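PDB 2FBN: 70 kDa peptidylprolyl isomerase, putative from Plasmodium falciparum, which probably catalyses prolyl cis-trans isomerisation as an FK506-binding protein and, through its tetratricopeptide repeat domain, binds the C-terminal pentapeptide of Hsp90. Local coordinates for residues T96-N99 / P105-I108; A124-G129 / R159-L164; V130-F135 / K142-K147; G136-A141 / V166-E171. One frame throughout, in Å; residues are numbered along the deposited sequence.

Interaction 1 of 4, residues T96-N99 / P105-I108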
loop_
_atom_site.group_PDB
_atom_site.type_symbol
_atom_site.label_atom_id
_atom_site.label_comp_id
_atom_site.label_asym_id
_atom_site.label_seq_id
_atom_site.Cartn_x
_atom_site.Cartn_y
_atom_site.Cartn_z
ATOM N N THR A 96 -7.346 8.420 -9.110
ATOM C CA THR A 96 -8.597 8.676 -9.851
ATOM C C THR A 96 -9.609 7.531 -9.714
ATOM O O THR A 96 -10.779 7.755 -9.371
ATOM C CB THR A 96 -8.322 8.962 -11.338
ATOM O OG1 THR A 96 -7.336 10.002 -11.445
ATOM C CG2 THR A 96 -9.608 9.375 -12.053
ATOM N N CYS A 97 -9.157 6.296 -9.951
ATOM C CA CYS A 97 -10.027 5.137 -9.875
ATOM C C CYS A 97 -10.677 5.043 -8.508
ATOM O O CYS A 97 -11.872 4.855 -8.371
ATOM C CB CYS A 97 -9.248 3.845 -10.172
ATOM S SG CYS A 97 -8.817 3.693 -11.931
ATOM N N TYR A 98 -9.866 5.198 -7.476
ATOM C CA TYR A 98 -10.384 5.055 -6.131
ATOM C C TYR A 98 -11.317 6.210 -5.726
ATOM O O TYR A 98 -12.299 5.986 -5.023
ATOM C CB TYR A 98 -9.220 4.883 -5.175
ATOM C CG TYR A 98 -8.582 3.507 -5.241
ATOM C CD1 TYR A 98 -9.354 2.345 -5.123
ATOM C CD2 TYR A 98 -7.198 3.378 -5.383
ATOM C CE1 TYR A 98 -8.749 1.063 -5.137
ATOM C CE2 TYR A 98 -6.593 2.110 -5.393
ATOM C CZ TYR A 98 -7.375 0.972 -5.280
ATOM O OH TYR A 98 -6.765 -0.275 -5.283
ATOM N N ASN A 99 -11.019 7.434 -6.168
ATOM C CA ASN A 99 -11.994 8.542 -5.993
ATOM C C ASN A 99 -13.333 8.251 -6.669
ATOM O O ASN A 99 -14.399 8.451 -6.078
ATOM C CB ASN A 99 -11.410 9.867 -6.452
ATOM C CG ASN A 99 -10.499 10.496 -5.393
ATOM O OD1 ASN A 99 -10.630 10.201 -4.192
ATOM N ND2 ASN A 99 -9.623 11.399 -5.824
ATOM N N PRO A 105 -9.550 6.140 1.423
ATOM C CA PRO A 105 -8.218 5.774 1.969
ATOM C C PRO A 105 -7.236 5.290 0.899
ATOM O O PRO A 105 -6.054 5.628 0.927
ATOM C CB PRO A 105 -8.558 4.625 2.934
ATOM C CG PRO A 105 -9.919 4.993 3.430
ATOM C CD PRO A 105 -10.623 5.416 2.138
ATOM N N LYS A 106 -7.723 4.485 -0.040
ATOM C CA LYS A 106 -6.847 3.997 -1.114
ATOM C C LYS A 106 -6.430 5.143 -2.041
ATOM O O LYS A 106 -5.305 5.210 -2.481
ATOM C CB LYS A 106 -7.543 2.857 -1.857
ATOM C CG LYS A 106 -7.793 1.657 -0.953
ATOM C CD LYS A 106 -8.226 0.429 -1.717
ATOM C CE LYS A 106 -8.426 -0.749 -0.772
ATOM N NZ LYS A 106 -9.557 -0.507 0.173
ATOM N N ALA A 107 -7.346 6.070 -2.337
ATOM C CA ALA A 107 -6.974 7.243 -3.130
ATOM C C ALA A 107 -5.933 8.099 -2.403
ATOM O O ALA A 107 -4.975 8.563 -3.007
ATOM C CB ALA A 107 -8.230 8.089 -3.488
ATOM N N ILE A 108 -6.104 8.286 -1.094
ATOM C CA ILE A 108 -5.111 9.016 -0.318
ATOM C C ILE A 108 -3.743 8.354 -0.468
ATOM O O ILE A 108 -2.746 9.029 -0.723
ATOM C CB ILE A 108 -5.521 9.089 1.173
ATOM C CG1 ILE A 108 -6.739 9.999 1.314
ATOM C CG2 ILE A 108 -4.332 9.542 2.025
ATOM C CD1 ILE A 108 -7.403 9.978 2.701
#

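Interaction 2 of 4, residues A124-G129 / R159-L164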
loop_
_atom_site.group_PDB
_atom_site.type_symbol
_atom_site.label_atom_id
_atom_site.label_comp_id
_atom_site.label_asym_id
_atom_site.label_seq_id
_atom_site.Cartn_x
_atom_site.Cartn_y
_atom_site.Cartn_z
ATOM N N ALA A 124 -1.805 15.237 -8.497
ATOM C CA ALA A 124 -1.790 14.424 -7.261
ATOM C C ALA A 124 -2.276 15.232 -6.050
ATOM O O ALA A 124 -3.000 14.721 -5.191
ATOM C CB ALA A 124 -0.416 13.861 -6.995
ATOM N N LEU A 125 -1.845 16.494 -5.953
ATOM C CA LEU A 125 -2.301 17.342 -4.847
ATOM C C LEU A 125 -3.827 17.454 -4.902
ATOM O O LEU A 125 -4.519 17.351 -3.874
ATOM C CB LEU A 125 -1.665 18.735 -4.946
ATOM C CG LEU A 125 -0.289 18.940 -4.306
ATOM C CD1 LEU A 125 0.292 20.261 -4.770
ATOM C CD2 LEU A 125 -0.367 18.877 -2.762
ATOM N N TYR A 126 -4.350 17.630 -6.116
ATOM C CA TYR A 126 -5.799 17.744 -6.309
ATOM C C TYR A 126 -6.514 16.451 -5.888
ATOM O O TYR A 126 -7.475 16.464 -5.099
ATOM C CB TYR A 126 -6.120 18.090 -7.769
ATOM C CG TYR A 126 -7.596 17.990 -8.060
ATOM C CD1 TYR A 126 -8.501 18.889 -7.488
ATOM C CD2 TYR A 126 -8.097 16.992 -8.879
ATOM C CE1 TYR A 126 -9.870 18.789 -7.738
ATOM C CE2 TYR A 126 -9.462 16.887 -9.118
ATOM C CZ TYR A 126 -10.333 17.796 -8.544
ATOM O OH TYR A 126 -11.686 17.675 -8.801
ATOM N N LYS A 127 -6.034 15.319 -6.393
ATOM C CA LYS A 127 -6.679 14.040 -6.081
ATOM C C LYS A 127 -6.561 13.701 -4.587
ATOM O O LYS A 127 -7.502 13.186 -3.982
ATOM C CB LYS A 127 -6.087 12.932 -6.950
ATOM C CG LYS A 127 -6.362 13.171 -8.437
ATOM C CD LYS A 127 -5.541 12.230 -9.324
ATOM C CE LYS A 127 -5.650 12.620 -10.814
ATOM N NZ LYS A 127 -7.067 12.746 -11.276
ATOM N N LEU A 128 -5.410 14.010 -3.997
ATOM C CA LEU A 128 -5.236 13.883 -2.546
ATOM C C LEU A 128 -6.215 14.789 -1.786
ATOM O O LEU A 128 -6.839 14.382 -0.800
ATOM C CB LEU A 128 -3.793 14.209 -2.150
ATOM C CG LEU A 128 -3.502 14.207 -0.645
ATOM C CD1 LEU A 128 -3.827 12.862 -0.000
ATOM C CD2 LEU A 128 -2.032 14.544 -0.476
ATOM N N GLY A 129 -6.360 16.031 -2.249
ATOM C CA GLY A 129 -7.320 16.933 -1.631
ATOM C C GLY A 129 -8.742 16.416 -1.688
ATOM O O GLY A 129 -9.462 16.421 -0.686
ATOM N N ARG A 159 -10.746 24.666 -8.241
ATOM C CA ARG A 159 -11.510 25.701 -7.570
ATOM C C ARG A 159 -12.813 25.175 -6.942
ATOM O O ARG A 159 -13.136 25.446 -5.779
ATOM C CB ARG A 159 -11.816 26.828 -8.564
ATOM C CG ARG A 159 -12.410 28.017 -7.892
ATOM C CD ARG A 159 -12.769 29.112 -8.910
ATOM N NE ARG A 159 -11.575 29.588 -9.596
ATOM C CZ ARG A 159 -11.600 30.411 -10.645
ATOM N NH1 ARG A 159 -12.763 30.839 -11.120
ATOM N NH2 ARG A 159 -10.475 30.811 -11.208
ATOM N N ASN A 160 -13.582 24.428 -7.727
ATOM C CA ASN A 160 -14.851 23.908 -7.199
ATOM C C ASN A 160 -14.652 22.991 -5.994
ATOM O O ASN A 160 -15.438 23.037 -5.040
ATOM C CB ASN A 160 -15.656 23.206 -8.293
ATOM C CG ASN A 160 -16.093 24.177 -9.378
ATOM O OD1 ASN A 160 -16.228 25.379 -9.123
ATOM N ND2 ASN A 160 -16.247 23.678 -10.599
ATOM N N SER A 161 -13.613 22.157 -6.048
ATOM C CA SER A 161 -13.322 21.253 -4.933
ATOM C C SER A 161 -12.883 22.035 -3.692
ATOM O O SER A 161 -13.319 21.735 -2.580
ATOM C CB SER A 161 -12.278 20.221 -5.338
ATOM O OG SER A 161 -12.820 19.341 -6.319
ATOM N N TYR A 162 -12.062 23.061 -3.894
ATOM C CA TYR A 162 -11.685 23.960 -2.800
ATOM C C TYR A 162 -12.902 24.628 -2.133
ATOM O O TYR A 162 -13.016 24.643 -0.909
ATOM C CB TYR A 162 -10.677 25.022 -3.265
ATOM C CG TYR A 162 -10.287 25.945 -2.132
ATOM C CD1 TYR A 162 -9.320 25.558 -1.193
ATOM C CD2 TYR A 162 -10.924 27.179 -1.955
ATOM C CE1 TYR A 162 -8.983 26.394 -0.128
ATOM C CE2 TYR A 162 -10.589 28.022 -0.897
ATOM C CZ TYR A 162 -9.614 27.626 0.006
ATOM O OH TYR A 162 -9.298 28.460 1.057
ATOM N N GLU A 163 -13.827 25.155 -2.937
ATOM C CA GLU A 163 -15.051 25.732 -2.405
ATOM C C GLU A 163 -15.865 24.709 -1.620
ATOM O O GLU A 163 -16.411 25.027 -0.568
ATOM C CB GLU A 163 -15.897 26.351 -3.528
ATOM C CG GLU A 163 -15.225 27.542 -4.208
ATOM C CD GLU A 163 -15.012 28.718 -3.261
ATOM O OE1 GLU A 163 -15.784 28.872 -2.286
ATOM O OE2 GLU A 163 -14.062 29.493 -3.501
ATOM N N LEU A 164 -15.928 23.473 -2.117
ATOM C CA LEU A 164 -16.702 22.458 -1.405
ATOM C C LEU A 164 -15.990 22.178 -0.069
ATOM O O LEU A 164 -16.625 22.095 0.977
ATOM C CB LEU A 164 -16.816 21.181 -2.244
ATOM C CG LEU A 164 -17.555 19.996 -1.605
ATOM C CD1 LEU A 164 -18.953 20.378 -1.136
ATOM C CD2 LEU A 164 -17.614 18.825 -2.581
#

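Interaction 3 of 4, residues V130-F135 / K142-K147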
loop_
_atom_site.group_PDB
_atom_site.type_symbol
_atom_site.label_atom_id
_atom_site.label_comp_id
_atom_site.label_asym_id
_atom_site.label_seq_id
_atom_site.Cartn_x
_atom_site.Cartn_y
_atom_site.Cartn_z
ATOM N N VAL A 130 -9.167 15.950 -2.863
ATOM C CA VAL A 130 -10.522 15.400 -3.006
ATOM C C VAL A 130 -10.751 14.222 -2.048
ATOM O O VAL A 130 -11.732 14.177 -1.333
ATOM C CB VAL A 130 -10.778 14.962 -4.454
ATOM C CG1 VAL A 130 -12.075 14.154 -4.566
ATOM C CG2 VAL A 130 -10.808 16.196 -5.366
ATOM N N ALA A 131 -9.792 13.304 -1.996
ATOM C CA ALA A 131 -9.955 12.092 -1.200
ATOM C C ALA A 131 -9.955 12.422 0.304
ATOM O O ALA A 131 -10.788 11.906 1.065
ATOM C CB ALA A 131 -8.857 11.127 -1.536
ATOM N N ASN A 132 -9.038 13.291 0.703
ATOM C CA ASN A 132 -9.013 13.817 2.082
ATOM C C ASN A 132 -10.352 14.451 2.448
ATOM O O ASN A 132 -10.924 14.190 3.514
ATOM C CB ASN A 132 -7.874 14.817 2.269
ATOM C CG ASN A 132 -6.542 14.152 2.617
ATOM O OD1 ASN A 132 -6.514 13.060 3.204
ATOM N ND2 ASN A 132 -5.430 14.812 2.264
ATOM N N MET A 133 -10.850 15.286 1.542
ATOM C CA MET A 133 -12.084 16.023 1.812
ATOM C C MET A 133 -13.257 15.077 2.059
ATOM O O MET A 133 -13.956 15.195 3.078
ATOM C CB MET A 133 -12.403 16.957 0.646
ATOM C CG MET A 133 -13.780 17.569 0.726
ATOM S SD MET A 133 -14.012 18.721 -0.636
ATOM C CE MET A 133 -13.997 17.624 -2.052
ATOM N N TYR A 134 -13.473 14.138 1.138
ATOM C CA TYR A 134 -14.619 13.245 1.248
ATOM C C TYR A 134 -14.477 12.259 2.401
ATOM O O TYR A 134 -15.492 11.814 2.943
ATOM C CB TYR A 134 -14.867 12.506 -0.058
ATOM C CG TYR A 134 -15.508 13.391 -1.104
ATOM C CD1 TYR A 134 -16.762 13.980 -0.871
ATOM C CD2 TYR A 134 -14.869 13.639 -2.316
ATOM C CE1 TYR A 134 -17.379 14.782 -1.831
ATOM C CE2 TYR A 134 -15.480 14.447 -3.290
ATOM C CZ TYR A 134 -16.724 15.013 -3.031
ATOM O OH TYR A 134 -17.319 15.811 -3.983
ATOM N N PHE A 135 -13.246 11.950 2.799
ATOM C CA PHE A 135 -13.056 11.038 3.939
ATOM C C PHE A 135 -13.184 11.766 5.279
ATOM O O PHE A 135 -13.360 11.129 6.321
ATOM C CB PHE A 135 -11.704 10.312 3.872
ATOM C CG PHE A 135 -11.624 9.101 4.788
ATOM C CD1 PHE A 135 -12.410 7.980 4.548
ATOM C CD2 PHE A 135 -10.754 9.095 5.888
ATOM C CE1 PHE A 135 -12.328 6.842 5.407
ATOM C CE2 PHE A 135 -10.650 7.961 6.729
ATOM C CZ PHE A 135 -11.451 6.842 6.482
ATOM N N LYS A 142 -8.076 21.124 2.814
ATOM C CA LYS A 142 -8.025 22.560 2.531
ATOM C C LYS A 142 -6.606 22.970 2.147
ATOM O O LYS A 142 -6.410 23.757 1.215
ATOM C CB LYS A 142 -8.544 23.358 3.727
ATOM C CG LYS A 142 -8.580 24.855 3.465
ATOM C CD LYS A 142 -9.256 25.584 4.588
ATOM C CE LYS A 142 -9.111 27.088 4.393
ATOM N NZ LYS A 142 -9.518 27.804 5.631
ATOM N N GLU A 143 -5.613 22.434 2.866
ATOM C CA GLU A 143 -4.206 22.733 2.550
ATOM C C GLU A 143 -3.808 22.219 1.160
ATOM O O GLU A 143 -3.177 22.940 0.385
ATOM C CB GLU A 143 -3.282 22.152 3.630
ATOM C CG GLU A 143 -3.413 22.823 5.004
ATOM C CD GLU A 143 -2.132 22.723 5.843
ATOM O OE1 GLU A 143 -1.249 21.886 5.515
ATOM O OE2 GLU A 143 -2.010 23.490 6.836
ATOM N N ASN A 144 -4.181 20.977 0.849
ATOM C CA ASN A 144 -3.862 20.361 -0.453
ATOM C C ASN A 144 -4.443 21.214 -1.570
ATOM O O ASN A 144 -3.775 21.512 -2.555
ATOM C CB ASN A 144 -4.489 18.974 -0.632
ATOM C CG ASN A 144 -4.141 17.985 0.475
ATOM O OD1 ASN A 144 -4.957 17.138 0.816
ATOM N ND2 ASN A 144 -2.939 18.083 1.019
ATOM N N LEU A 145 -5.713 21.569 -1.395
ATOM C CA LEU A 145 -6.488 22.231 -2.454
ATOM C C LEU A 145 -6.085 23.694 -2.600
ATOM O O LEU A 145 -5.990 24.202 -3.725
ATOM C CB LEU A 145 -7.994 22.063 -2.221
ATOM C CG LEU A 145 -8.484 20.621 -2.393
ATOM C CD1 LEU A 145 -9.927 20.468 -1.873
ATOM C CD2 LEU A 145 -8.322 20.147 -3.873
ATOM N N TYR A 146 -5.814 24.353 -1.476
ATOM C CA TYR A 146 -5.299 25.730 -1.513
ATOM C C TYR A 146 -3.969 25.751 -2.254
ATOM O O TYR A 146 -3.741 26.618 -3.097
ATOM C CB TYR A 146 -5.165 26.319 -0.099
ATOM C CG TYR A 146 -4.726 27.773 -0.090
ATOM C CD1 TYR A 146 -5.664 28.805 -0.165
ATOM C CD2 TYR A 146 -3.374 28.115 -0.019
ATOM C CE1 TYR A 146 -5.271 30.145 -0.166
ATOM C CE2 TYR A 146 -2.974 29.457 -0.024
ATOM C CZ TYR A 146 -3.926 30.459 -0.091
ATOM O OH TYR A 146 -3.540 31.792 -0.096
ATOM N N LYS A 147 -3.112 24.768 -1.985
ATOM C CA LYS A 147 -1.833 24.663 -2.701
ATOM C C LYS A 147 -2.046 24.410 -4.202
ATOM O O LYS A 147 -1.441 25.073 -5.064
ATOM C CB LYS A 147 -0.956 23.561 -2.105
ATOM C CG LYS A 147 0.433 23.534 -2.718
ATOM C CD LYS A 147 1.403 22.726 -1.858
ATOM C CE LYS A 147 2.841 23.011 -2.251
ATOM N NZ LYS A 147 3.808 22.370 -1.301
#

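Interaction 4 of 4, residues G136-A141 / V166-E171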
loop_
_atom_site.group_PDB
_atom_site.type_symbol
_atom_site.label_atom_id
_atom_site.label_comp_id
_atom_site.label_asym_id
_atom_site.label_seq_id
_atom_site.Cartn_x
_atom_site.Cartn_y
_atom_site.Cartn_z
ATOM N N GLY A 136 -13.095 13.091 5.250
ATOM C CA GLY A 136 -13.231 13.875 6.469
ATOM C C GLY A 136 -11.962 14.501 7.004
ATOM O O GLY A 136 -11.985 15.143 8.067
ATOM N N PHE A 137 -10.854 14.363 6.270
ATOM C CA PHE A 137 -9.623 15.058 6.599
ATOM C C PHE A 137 -9.691 16.476 6.034
ATOM O O PHE A 137 -8.961 16.840 5.103
ATOM C CB PHE A 137 -8.401 14.301 6.073
ATOM C CG PHE A 137 -8.098 13.035 6.839
ATOM C CD1 PHE A 137 -7.725 13.096 8.187
ATOM C CD2 PHE A 137 -8.173 11.804 6.212
ATOM C CE1 PHE A 137 -7.422 11.912 8.914
ATOM C CE2 PHE A 137 -7.870 10.603 6.923
ATOM C CZ PHE A 137 -7.506 10.673 8.278
ATOM N N LEU A 138 -10.603 17.257 6.613
ATOM C CA LEU A 138 -10.976 18.572 6.056
ATOM C C LEU A 138 -9.884 19.626 6.098
ATOM O O LEU A 138 -9.677 20.342 5.116
ATOM C CB LEU A 138 -12.255 19.103 6.718
ATOM C CG LEU A 138 -13.506 18.248 6.522
ATOM C CD1 LEU A 138 -14.711 18.907 7.185
ATOM C CD2 LEU A 138 -13.772 17.965 5.040
ATOM N N GLU A 139 -9.161 19.723 7.211
ATOM C CA GLU A 139 -8.080 20.704 7.312
ATOM C C GLU A 139 -6.947 20.350 6.351
ATOM O O GLU A 139 -6.427 21.214 5.655
ATOM C CB GLU A 139 -7.578 20.806 8.755
ATOM C CG GLU A 139 -8.708 21.065 9.723
ATOM C CD GLU A 139 -8.787 22.502 10.165
ATOM O OE1 GLU A 139 -8.816 22.730 11.402
ATOM O OE2 GLU A 139 -8.800 23.399 9.288
ATOM N N GLU A 140 -6.613 19.058 6.310
ATOM C CA GLU A 140 -5.661 18.498 5.362
ATOM C C GLU A 140 -6.063 18.826 3.926
ATOM O O GLU A 140 -5.250 19.333 3.140
ATOM C CB GLU A 140 -5.562 16.974 5.527
ATOM C CG GLU A 140 -4.900 16.532 6.849
ATOM C CD GLU A 140 -5.850 16.432 8.074
ATOM O OE1 GLU A 140 -7.076 16.749 8.015
ATOM O OE2 GLU A 140 -5.328 16.002 9.138
ATOM N N ALA A 141 -7.314 18.527 3.602
ATOM C CA ALA A 141 -7.834 18.772 2.253
ATOM C C ALA A 141 -7.741 20.252 1.871
ATOM O O ALA A 141 -7.365 20.600 0.738
ATOM C CB ALA A 141 -9.260 18.305 2.158
ATOM N N VAL A 166 -14.101 24.133 1.772
ATOM C CA VAL A 166 -14.329 25.246 2.710
ATOM C C VAL A 166 -15.765 25.226 3.261
ATOM O O VAL A 166 -15.994 25.460 4.454
ATOM C CB VAL A 166 -13.969 26.601 2.032
ATOM C CG1 VAL A 166 -14.418 27.793 2.878
ATOM C CG2 VAL A 166 -12.471 26.662 1.777
ATOM N N ASN A 167 -16.720 24.906 2.388
ATOM C CA ASN A 167 -18.121 24.734 2.787
ATOM C C ASN A 167 -18.264 23.642 3.853
ATOM O O ASN A 167 -18.894 23.846 4.884
ATOM C CB ASN A 167 -18.980 24.422 1.553
ATOM C CG ASN A 167 -20.448 24.241 1.876
ATOM O OD1 ASN A 167 -20.863 23.178 2.323
ATOM N ND2 ASN A 167 -21.253 25.279 1.616
ATOM N N LYS A 168 -17.680 22.477 3.580
ATOM C CA LYS A 168 -17.677 21.363 4.514
ATOM C C LYS A 168 -17.033 21.725 5.851
ATOM O O LYS A 168 -17.563 21.375 6.910
ATOM C CB LYS A 168 -16.923 20.188 3.888
ATOM C CG LYS A 168 -17.708 19.492 2.790
ATOM C CD LYS A 168 -16.930 18.297 2.247
ATOM C CE LYS A 168 -17.806 17.404 1.402
ATOM N NZ LYS A 168 -18.572 16.439 2.247
ATOM N N LEU A 169 -15.895 22.414 5.797
ATOM C CA LEU A 169 -15.137 22.759 6.999
ATOM C C LEU A 169 -15.903 23.761 7.868
ATOM O O LEU A 169 -15.961 23.614 9.087
ATOM C CB LEU A 169 -13.743 23.273 6.642
ATOM C CG LEU A 169 -12.697 23.491 7.744
ATOM C CD1 LEU A 169 -12.404 22.214 8.563
ATOM C CD2 LEU A 169 -11.429 24.051 7.125
ATOM N N LYS A 170 -16.523 24.754 7.234
ATOM C CA LYS A 170 -17.369 25.707 7.967
ATOM C C LYS A 170 -18.570 25.015 8.637
ATOM O O LYS A 170 -18.895 25.315 9.787
ATOM C CB LYS A 170 -17.787 26.878 7.064
ATOM C CG LYS A 170 -16.593 27.759 6.636
ATOM C CD LYS A 170 -16.991 29.122 6.030
ATOM C CE LYS A 170 -17.308 29.024 4.538
ATOM N NZ LYS A 170 -17.311 30.352 3.828
ATOM N N GLU A 171 -19.205 24.077 7.939
ATOM C CA GLU A 171 -20.262 23.258 8.540
ATOM C C GLU A 171 -19.725 22.411 9.708
ATOM O O GLU A 171 -20.304 22.412 10.792
ATOM C CB GLU A 171 -20.968 22.386 7.485
ATOM C CG GLU A 171 -22.009 21.405 8.055
ATOM C CD GLU A 171 -23.093 20.981 7.056
ATOM O OE1 GLU A 171 -23.489 19.787 7.073
ATOM O OE2 GLU A 171 -23.570 21.829 6.263
#

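Interaction 1 of 4, residues T96-N99 / P105-I108
Lys106 lays its aliphatic chain across the ring of Tyr98 while its NZ forms a salt bridge with Asp103 OD2. CB of Lys106 stands 3.5 Å from the centroid of the Tyr98 ring and only 8° off its normal, a CH-pi contact over the face. Farther along the chain, Lys106 CD comes to 3.5 Å from Tyr98 CE1. Lysine suits this place because its methylenes can cover an aromatic face before the ammonium turns off to its acid, a turn made at the last torsion (chi4 65°). At the root of the ring the two helices close in: Tyr98 CB meets Ala107 CB at 3.8 Å, and the CA atoms of Tyr98 and Ala107 are 5.0 Å apart, a spacing that a methyl side chain permits. Asn99 brings its OD1 to 3.3 Å from Ala107 CB, while its ND2 makes a weak hydrogen bond to Lys127 O on helix 122-135. Both segments lie within the tetratricopeptide repeat range 88-121, and their helices, 77-100 and 104-117, pack as a helical hairpin. No hydrogen bond crosses between the two segments; their union rests on a small alanine and a CH-pi contact, while Lys106 NZ and Asn99 ND2 find polar partners outside them.

Interaction 2 of 4, residues A124-G129 / R159-L164
Between segments 124-129 and 159-164, Tyr126 and Ser161 make the contact of helix 122-135 with helix 156-173, in a side-by-side meeting characteristic of the tetratricopeptide repeat superhelix, where a helix packs on both its hairpin partner and the helix after that. The contact is small, 80 Å² in all, and lies at the surface. Ser161 approaches the Tyr126 ring at its edge, close to the ring plane: OG is 3.3 Å from Tyr126 CE1, and CB of Ser161 is 3.7 Å from the same carbon. The two hydroxyls are near each other as well, with Tyr126 OH 3.2 Å from Ser161 OG.

Both groups are placed by their first torsions. Tyr126 has its ring extended opposite the backbone N (chi1 170°), which carries the phenol outward from helix 122-135 and across to the neighbouring helix. Ser161 instead keeps OG beside its own backbone N, and there the hydroxyl makes a weak hydrogen bond to Asp157 O, one turn back. A serine is short enough to meet a tyrosine edge without pushing the helices apart, and a tyrosine is long enough to span the gap.

In the next shell, Leu145 of helix 138-151 packs against Tyr126, so Tyr126 touches both the hairpin partner and the following helix. Ser161 also rests on Val130, one turn beyond Tyr126. Farther along helix 156-173, Leu164 continues the seam onto Met133 and Tyr134, where its CD2 lies 3.3 Å from Tyr134 OH.

Interaction 3 of 4, residues V130-F135 / K142-K147
The helical hairpin of the tetratricopeptide repeat 122-155 is bridged between its two arms, helix 122-135 and helix 138-151, by a pair of asparagines. Asn132 ND2 donates to Asn144 OD1 over 2.8 Å, with an N-H...O angle of 158°. The donor lies in the carbonyl plane of Asn144, and the acceptor is only 4° out of the amide plane of Asn132, so both ends of the bond have good geometry. The side chains run at about a right angle to each other, yet the two amides are nearly coplanar. In Asn132, CG sits beside the backbone N (chi1 -85°), which turns the amide toward the partner helix.

Asparagine suits the position because it can give and accept at once. While its ND2 serves Asn144, its OD1 accepts a hydrogen bond from His70 NE2 of the second subunit, so this buried amide is engaged at both ends and its flip state is fixed by the two partners. Beside the polar bridge lies Leu145, its CD2 4.4 Å from the backbone N of Val130, a loose contact where the CA atoms of Val130 and Leu145 are 8.0 Å apart. Leu145 also packs on Tyr126, and Met133 continues the apolar layer toward Cys165 of helix 156-173. Two antiparallel helices, joined by a short turn and packed along their facing sides, are the basic unit of the tetratricopeptide repeat.

Interaction 4 of 4, residues G136-A141 / V166-E171
Leu138, in the first turn of helix 138-151, points into helix 156-173 and meets it with CB and both methyls. Its CB lies 3.6 Å from Leu169 CD1. Beyond the branch point, CD1 settles against the backbone, 3.8 Å from Lys168 O and 3.9 Å from Leu169 CA. The other methyl, CD2, reaches Lys168 CB at 4.0 Å, the Leu138 and Lys168 side chains crossing at about a right angle. Leu169 answers with its CG swung opposite the backbone N (chi1 -171°), which brings CD1 against Leu138 CB and CD2 to Glu139. There Glu139 OE2 is 3.5 Å from Leu169 CD2, but its strong partner is Arg173, whose NH2 completes a salt bridge to OE2. Branched leucines suit the interior of this seam because each offers two methyls to different neighbours. Lys168 borders it with CB while its chain leads away, and Glu139 lies against Leu169 with its carboxylate as well as CG. Tyr27 of the second subunit packs on both Leu138 and Leu169, extending the apolar patch across the dimer. No hydrogen bond joins the two segments, so the last helix is held here by apolar packing, with a charge pair at its margin.

Interactions 2, 3 and 4 form one cluster: interactions 2 and 3 have centres about 5 Å apart, and 3 and 4 about 8 Å. Interaction 3 is nested within the loop that interaction 2 closes, whereas interaction 4 crosses both along the chain. Interaction 1, centred about 13 Å from interactions 2 and 3, is tied to the former by Thr96 OG1 and Lys127 NZ, 2.8 Å apart in a probable hydrogen bond, and to the latter by Ala107 CB against Ala131 CB at 3.7 Å. His70 of the second subunit links three contacts, touching Ile108, Asn132 and Phe137. Together the four contacts pack successive helices into the superhelical domain that binds the Hsp90 peptide.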